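Local coordinates for hypothetical protein (Bacteroides caccae, PDB 4M8R) that is of unknown function but pairs an N-terminal Ig-like domain with a WD40-like domain of the beta-propeller type, at residues A[23-28]-A[106-111]. Numbering follows the deposited sequence.
Sequences QTVKPG and VLLADG
Val25 holds CG1 anti to its carbonyl carbon (chi1 -63°), which sets CG2 between the backbone N and the carbonyl carbon, and Leu108 swings CG anti to its N (chi1 -177°). These torsions bring Val25 CG2 within 3.9 Å of Leu108 CD1, and the two side chains cross at about a right angle. Val106 CG2 packs against the same Val25 methyl at 4.0 Å. All three side chains lie on the buried face of the sheet, where Met81 and Val90 also pack on Val106 and Leu108. On the other face Thr24 and Leu107 lie side by side and point the same way. Thr24 OG1 sits 3.6 Å from Leu107 CD2.

The backbones run parallel. Leu107 N donates to Gln23 O, and Leu107 O accepts from Val25 N at 2.8 Å. Ala109 N then donates to Val25 O, in a nearly straight bond (172° at the hydrogen). Strand 24-25 is short and is an outermost strand of the sheet within this chain, beside strand 99-108 in the Ig-like domain. Its pairing with strand 99-108 is the one parallel pairing in an otherwise antiparallel sheet.

Beyond the strand pair, Pro27 takes over the packing. The CG-CD edge of its ring meets the 109-111 backbone, with CD 3.3 Å from Ala109 O and CG 3.7 Å from Gly111 CA. Leu108 CD1 approaches the same ring, 3.8 Å from Pro27 CD. Just before the proline, Lys26 N is hydrogen-bonded to Asp29 OD2.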
loop_
_atom_site.group_PDB
_atom_site.type_symbol
_atom_site.label_atom_id
_atom_site.label_comp_id
_atom_site.label_asym_id
_atom_site.label_seq_id
_atom_site.Cartn_x
_atom_site.Cartn_y
_atom_site.Cartn_z
ATOM N N GLN A 23 34.776 13.397 2.941
ATOM C CA GLN A 23 35.302 12.124 3.399
ATOM C C GLN A 23 34.149 11.203 3.750
ATOM O O GLN A 23 32.992 11.626 3.824
ATOM C CB GLN A 23 36.198 12.324 4.620
ATOM C CG GLN A 23 37.437 13.166 4.347
ATOM C CD GLN A 23 38.296 13.377 5.588
ATOM O OE1 GLN A 23 38.076 12.757 6.633
ATOM N NE2 GLN A 23 39.280 14.263 5.478
ATOM N N THR A 24 34.471 9.935 3.954
ATOM C CA THR A 24 33.501 8.966 4.415
ATOM C C THR A 24 33.516 8.935 5.944
ATOM O O THR A 24 34.575 8.819 6.562
ATOM C CB THR A 24 33.788 7.568 3.834
ATOM O OG1 THR A 24 33.683 7.622 2.404
ATOM C CG2 THR A 24 32.788 6.539 4.366
ATOM N N VAL A 25 32.341 9.048 6.545
ATOM C CA VAL A 25 32.211 9.015 7.996
ATOM C C VAL A 25 31.192 7.951 8.383
ATOM O O VAL A 25 30.401 7.525 7.552
ATOM C CB VAL A 25 31.802 10.394 8.562
ATOM C CG1 VAL A 25 32.876 11.424 8.264
ATOM C CG2 VAL A 25 30.467 10.859 7.998
ATOM N N LYS A 26 31.223 7.510 9.635
ATOM C CA LYS A 26 30.334 6.441 10.094
ATOM C C LYS A 26 29.233 6.975 11.007
ATOM O O LYS A 26 29.443 7.939 11.738
ATOM C CB LYS A 26 31.134 5.363 10.830
ATOM C CG LYS A 26 32.007 4.518 9.913
ATOM C CD LYS A 26 32.969 3.628 10.691
ATOM C CE LYS A 26 34.105 4.433 11.312
ATOM N NZ LYS A 26 35.288 3.585 11.642
ATOM N N PRO A 27 28.049 6.348 10.967
ATOM C CA PRO A 27 27.039 6.641 11.967
ATOM C C PRO A 27 27.607 6.523 13.374
ATOM O O PRO A 27 28.279 5.542 13.678
ATOM C CB PRO A 27 25.987 5.558 11.724
ATOM C CG PRO A 27 26.092 5.273 10.275
ATOM C CD PRO A 27 27.548 5.431 9.930
ATOM N N GLY A 28 27.344 7.520 14.216
ATOM C CA GLY A 28 27.894 7.563 15.572
ATOM C C GLY A 28 29.158 8.403 15.712
ATOM O O GLY A 28 29.519 8.777 16.826
ATOM N N VAL A 106 29.466 15.273 3.330
ATOM C CA VAL A 106 30.170 14.056 3.695
ATOM C C VAL A 106 29.433 12.870 3.123
ATOM O O VAL A 106 28.265 12.973 2.763
ATOM C CB VAL A 106 30.298 13.881 5.222
ATOM C CG1 VAL A 106 31.147 14.991 5.816
ATOM C CG2 VAL A 106 28.933 13.840 5.897
ATOM N N LEU A 107 30.136 11.751 3.013
ATOM C CA LEU A 107 29.522 10.490 2.640
ATOM C C LEU A 107 29.342 9.698 3.927
ATOM O O LEU A 107 30.318 9.395 4.621
ATOM C CB LEU A 107 30.407 9.738 1.650
ATOM C CG LEU A 107 29.888 8.392 1.132
ATOM C CD1 LEU A 107 28.515 8.533 0.493
ATOM C CD2 LEU A 107 30.873 7.800 0.134
ATOM N N LEU A 108 28.093 9.393 4.260
ATOM C CA LEU A 108 27.768 8.697 5.502
ATOM C C LEU A 108 27.519 7.227 5.206
ATOM O O LEU A 108 26.638 6.893 4.416
ATOM C CB LEU A 108 26.522 9.319 6.142
ATOM C CG LEU A 108 26.067 8.757 7.491
ATOM C CD1 LEU A 108 27.135 8.947 8.557
ATOM C CD2 LEU A 108 24.773 9.424 7.911
ATOM N N ALA A 109 28.288 6.350 5.841
ATOM C CA ALA A 109 28.150 4.913 5.622
ATOM C C ALA A 109 26.791 4.435 6.113
ATOM O O ALA A 109 26.165 5.088 6.938
ATOM C CB ALA A 109 29.264 4.157 6.327
ATOM N N ASP A 110 26.347 3.290 5.603
ATOM C CA ASP A 110 25.037 2.750 5.929
ATOM C C ASP A 110 24.841 2.642 7.443
ATOM O O ASP A 110 25.703 2.134 8.149
ATOM C CB ASP A 110 24.839 1.376 5.275
ATOM C CG ASP A 110 23.435 0.820 5.495
ATOM O OD1 ASP A 110 23.180 0.247 6.570
ATOM O OD2 ASP A 110 22.582 0.956 4.603
ATOM N N GLY A 111 23.705 3.132 7.927
ATOM C CA GLY A 111 23.357 3.020 9.341
ATOM C C GLY A 111 22.048 2.286 9.582
ATOM O O GLY A 111 21.448 2.416 10.646
#